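PDB 2WW8: CELL WALL surface anchor family protein from Streptococcus pneumoniae, which serves as the adhesin of the pneumococcal pilus and probably attaches the bacterium to host cells through an integrin-like, metal-binding domain. Local coordinates for residues A[275-286]-A[353-362]. Sequence-based numbering, arbitrary orientation.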
loop_
_atom_site.group_PDB
_atom_site.type_symbol
_atom_site.label_atom_id
_atom_site.label_comp_id
_atom_site.label_asym_id
_atom_site.label_seq_id
_atom_site.Cartn_x
_atom_site.Cartn_y
_atom_site.Cartn_z
ATOM N N TYR A 275 -37.209 13.493 7.983
ATOM C CA TYR A 275 -38.607 13.784 8.372
ATOM C C TYR A 275 -39.630 12.841 7.729
ATOM O O TYR A 275 -39.403 12.330 6.635
ATOM C CB TYR A 275 -39.061 15.211 8.080
ATOM C CG TYR A 275 -39.290 15.546 6.610
ATOM C CD1 TYR A 275 -38.202 15.803 5.759
ATOM C CD2 TYR A 275 -40.576 15.597 6.082
ATOM C CE1 TYR A 275 -38.408 16.148 4.418
ATOM C CE2 TYR A 275 -40.792 15.978 4.728
ATOM C CZ TYR A 275 -39.711 16.254 3.928
ATOM O OH TYR A 275 -39.960 16.533 2.603
ATOM N N ALA A 276 -40.776 12.734 8.385
ATOM C CA ALA A 276 -41.950 12.122 7.756
ATOM C C ALA A 276 -43.120 12.810 8.451
ATOM O O ALA A 276 -43.334 14.016 8.126
ATOM C CB ALA A 276 -41.936 10.563 7.791
ATOM N N SER A 277 -43.902 12.140 9.315
ATOM C CA SER A 277 -44.970 12.871 10.020
ATOM C C SER A 277 -44.396 13.830 11.062
ATOM O O SER A 277 -45.129 14.649 11.627
ATOM C CB SER A 277 -45.898 11.883 10.805
ATOM O OG SER A 277 -46.535 10.988 9.892
ATOM N N THR A 278 -43.116 13.642 11.406
ATOM C CA THR A 278 -42.409 14.542 12.323
ATOM C C THR A 278 -40.931 14.433 11.953
ATOM O O THR A 278 -40.562 13.699 11.021
ATOM C CB THR A 278 -42.673 14.271 13.868
ATOM O OG1 THR A 278 -42.034 15.258 14.720
ATOM C CG2 THR A 278 -42.074 12.892 14.224
ATOM N N ILE A 279 -40.117 15.219 12.662
ATOM C CA ILE A 279 -38.680 15.136 12.496
ATOM C C ILE A 279 -38.190 13.841 13.162
ATOM O O ILE A 279 -38.468 13.600 14.330
ATOM C CB ILE A 279 -37.928 16.341 13.146
ATOM C CG1 ILE A 279 -38.481 17.683 12.645
ATOM C CG2 ILE A 279 -36.404 16.098 13.011
ATOM C CD1 ILE A 279 -38.489 17.722 11.152
ATOM N N PHE A 280 -37.462 13.002 12.426
ATOM C CA PHE A 280 -37.030 11.735 12.963
ATOM C C PHE A 280 -35.731 11.917 13.776
ATOM O O PHE A 280 -34.637 11.845 13.247
ATOM C CB PHE A 280 -36.853 10.698 11.811
ATOM C CG PHE A 280 -38.132 10.098 11.344
ATOM C CD1 PHE A 280 -39.361 10.479 11.933
ATOM C CD2 PHE A 280 -38.142 9.146 10.321
ATOM C CE1 PHE A 280 -40.525 9.863 11.534
ATOM C CE2 PHE A 280 -39.335 8.532 9.901
ATOM C CZ PHE A 280 -40.529 8.891 10.548
ATOM N N ASP A 281 -35.863 12.213 15.062
ATOM C CA ASP A 281 -34.759 12.655 15.902
ATOM C C ASP A 281 -34.637 11.849 17.189
ATOM O O ASP A 281 -33.861 12.199 18.093
ATOM C CB ASP A 281 -34.870 14.157 16.233
ATOM C CG ASP A 281 -36.096 14.443 17.119
ATOM O OD1 ASP A 281 -36.856 13.501 17.494
ATOM O OD2 ASP A 281 -36.300 15.625 17.450
ATOM N N GLY A 282 -35.395 10.759 17.300
ATOM C CA GLY A 282 -35.235 9.901 18.473
ATOM C C GLY A 282 -36.152 10.194 19.641
ATOM O O GLY A 282 -36.249 9.398 20.589
ATOM N N THR A 283 -36.826 11.338 19.587
ATOM C CA THR A 283 -37.679 11.768 20.699
ATOM C C THR A 283 -39.032 11.093 20.645
ATOM O O THR A 283 -39.493 10.590 19.613
ATOM C CB THR A 283 -37.911 13.303 20.750
ATOM O OG1 THR A 283 -38.513 13.762 19.511
ATOM C CG2 THR A 283 -36.550 14.050 20.961
ATOM N N GLU A 284 -39.700 11.107 21.793
ATOM C CA GLU A 284 -41.056 10.571 21.863
ATOM C C GLU A 284 -42.035 11.469 21.138
ATOM O O GLU A 284 -41.932 12.674 21.277
ATOM C CB GLU A 284 -41.499 10.407 23.320
ATOM C CG GLU A 284 -42.688 9.483 23.437
ATOM C CD GLU A 284 -42.972 9.144 24.891
ATOM O OE1 GLU A 284 -42.481 8.129 25.408
ATOM O OE2 GLU A 284 -43.664 9.928 25.551
ATOM N N PHE A 285 -42.930 10.898 20.332
ATOM C CA PHE A 285 -43.908 11.661 19.571
ATOM C C PHE A 285 -45.228 10.910 19.520
ATOM O O PHE A 285 -45.219 9.688 19.641
ATOM C CB PHE A 285 -43.376 11.915 18.153
ATOM C CG PHE A 285 -44.108 13.041 17.470
ATOM C CD1 PHE A 285 -44.000 14.334 17.986
ATOM C CD2 PHE A 285 -44.928 12.813 16.382
ATOM C CE1 PHE A 285 -44.693 15.381 17.417
ATOM C CE2 PHE A 285 -45.656 13.850 15.805
ATOM C CZ PHE A 285 -45.512 15.157 16.323
ATOM N N THR A 286 -46.339 11.625 19.311
ATOM C CA THR A 286 -47.701 11.115 19.207
ATOM C C THR A 286 -48.281 11.602 17.876
ATOM O O THR A 286 -48.183 12.807 17.520
ATOM C CB THR A 286 -48.551 11.572 20.386
ATOM O OG1 THR A 286 -48.032 11.015 21.613
ATOM C CG2 THR A 286 -50.027 11.043 20.255
ATOM N N GLN A 353 -47.367 4.387 11.252
ATOM C CA GLN A 353 -48.259 5.499 11.592
ATOM C C GLN A 353 -47.511 6.837 11.576
ATOM O O GLN A 353 -48.181 7.862 11.563
ATOM C CB GLN A 353 -48.969 5.303 12.936
ATOM C CG GLN A 353 -49.536 3.828 13.075
ATOM C CD GLN A 353 -50.506 3.461 11.955
ATOM O OE1 GLN A 353 -51.302 4.310 11.535
ATOM N NE2 GLN A 353 -50.453 2.206 11.475
ATOM N N PHE A 354 -46.168 6.823 11.574
ATOM C CA PHE A 354 -45.359 8.042 11.604
ATOM C C PHE A 354 -44.774 8.415 10.262
ATOM O O PHE A 354 -43.908 9.308 10.169
ATOM C CB PHE A 354 -44.233 7.842 12.664
ATOM C CG PHE A 354 -44.790 7.733 14.074
ATOM C CD1 PHE A 354 -45.388 6.566 14.523
ATOM C CD2 PHE A 354 -44.804 8.845 14.903
ATOM C CE1 PHE A 354 -45.939 6.491 15.805
ATOM C CE2 PHE A 354 -45.362 8.773 16.215
ATOM C CZ PHE A 354 -45.946 7.629 16.628
ATOM N N GLY A 355 -45.231 7.764 9.184
ATOM C CA GLY A 355 -44.537 7.959 7.893
ATOM C C GLY A 355 -45.266 8.745 6.812
ATOM O O GLY A 355 -45.162 8.372 5.640
ATOM N N ALA A 356 -46.044 9.755 7.177
ATOM C CA ALA A 356 -46.656 10.665 6.215
ATOM C C ALA A 356 -45.633 11.801 5.886
ATOM O O ALA A 356 -44.458 11.671 6.212
ATOM C CB ALA A 356 -47.931 11.287 6.805
ATOM N N THR A 357 -46.078 12.928 5.340
ATOM C CA THR A 357 -45.218 13.944 4.727
ATOM C C THR A 357 -45.532 15.328 5.300
ATOM O O THR A 357 -46.387 16.054 4.764
ATOM C CB THR A 357 -45.313 13.886 3.204
ATOM O OG1 THR A 357 -45.155 12.515 2.818
ATOM C CG2 THR A 357 -44.197 14.757 2.493
ATOM N N PHE A 358 -44.847 15.685 6.389
ATOM C CA PHE A 358 -45.069 16.997 7.039
ATOM C C PHE A 358 -43.943 17.974 6.642
ATOM O O PHE A 358 -43.020 18.233 7.390
ATOM C CB PHE A 358 -45.119 16.857 8.549
ATOM C CG PHE A 358 -45.644 18.061 9.301
ATOM C CD1 PHE A 358 -45.974 19.270 8.658
ATOM C CD2 PHE A 358 -45.913 17.925 10.651
ATOM C CE1 PHE A 358 -46.489 20.352 9.397
ATOM C CE2 PHE A 358 -46.439 18.997 11.410
ATOM C CZ PHE A 358 -46.717 20.223 10.803
ATOM N N THR A 359 -44.040 18.445 5.401
ATOM C CA THR A 359 -42.963 19.187 4.730
ATOM C C THR A 359 -42.695 20.486 5.503
ATOM O O THR A 359 -41.539 20.818 5.744
ATOM C CB THR A 359 -43.413 19.577 3.300
ATOM O OG1 THR A 359 -43.804 18.373 2.640
ATOM C CG2 THR A 359 -42.220 20.200 2.469
ATOM N N GLN A 360 -43.745 21.167 5.960
ATOM C CA GLN A 360 -43.547 22.451 6.639
ATOM C C GLN A 360 -42.647 22.384 7.855
ATOM O O GLN A 360 -41.797 23.238 8.129
ATOM C CB GLN A 360 -44.917 22.974 7.075
ATOM C CG GLN A 360 -44.843 24.353 7.640
ATOM C CD GLN A 360 -46.229 24.882 8.060
ATOM O OE1 GLN A 360 -47.279 24.195 8.000
ATOM N NE2 GLN A 360 -46.205 26.160 8.521
ATOM N N LYS A 361 -42.827 21.306 8.602
ATOM C CA LYS A 361 -42.081 21.104 9.828
ATOM C C LYS A 361 -40.584 20.887 9.530
ATOM O O LYS A 361 -39.691 21.338 10.274
ATOM C CB LYS A 361 -42.692 19.910 10.615
ATOM C CG LYS A 361 -42.078 19.659 12.024
ATOM C CD LYS A 361 -42.890 18.591 12.830
ATOM C CE LYS A 361 -42.503 18.696 14.342
ATOM N NZ LYS A 361 -43.270 17.718 15.171
ATOM N N ALA A 362 -40.317 20.215 8.424
ATOM C CA ALA A 362 -38.961 19.996 8.001
ATOM C C ALA A 362 -38.310 21.305 7.560
ATOM O O ALA A 362 -37.167 21.538 7.907
ATOM C CB ALA A 362 -38.951 19.020 6.805
HETATM O O HOH W 1 -42.246 17.103 0.957
HETATM O O HOH W 2 -42.026 16.331 9.492
HETATM O O HOH W 3 -48.899 10.710 10.561
#
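K361 and T278 are brought together by their torsions: K361 CG is anti to its backbone N (chi1 -174°) with the chain extended beyond it, which carries NZ to T278 OG1, itself turned anti to its own N. The two side chains run side by side and point the same way, and K361 NZ gives a hydrogen bond of 2.8 Å to T278 OG1. K361 NZ also lies 3.5 Å from F285 CE1, in an oblique approach, and forms a salt bridge with E437. Nearer its root, K361 CB lies over the centre of the F358 ring, whose edge meets the carbonyl oxygen of S277 in plane, F358 CD2 to S277 O 3.5 Å.

Backbone and hydroxyl bonds join the segments between these side chains. F358 N donates to A276 O, and S277 N donates to F354 O at 3.0 Å; both donors stand well above the carbonyl planes. S277 OG accepts from A356 N in a fairly straight bond (156°). A water donates to both A276 O and F358 O, giving A276 O two donors.

At the end of strand 269-275, the Y275 ring receives A362 CB over one face, 3.5 Å from the centroid and 16° off the normal, a CH-pi contact. Its hydroxyl bonds to H384 and, through a water, reaches T359 OG1.

The contact thus ties the loop after an outermost strand of the parallel sheet to the turn 353-358 and the start of helix 359-373, with F358 at the N-cap. The T357 side chain is about 4 Å from the magnesium bound at S234, S236 and D387, so these bonds are consistent with holding the T357 turn close to the metal, while E437 and T278 OG1 would stabilise the charged form of K361.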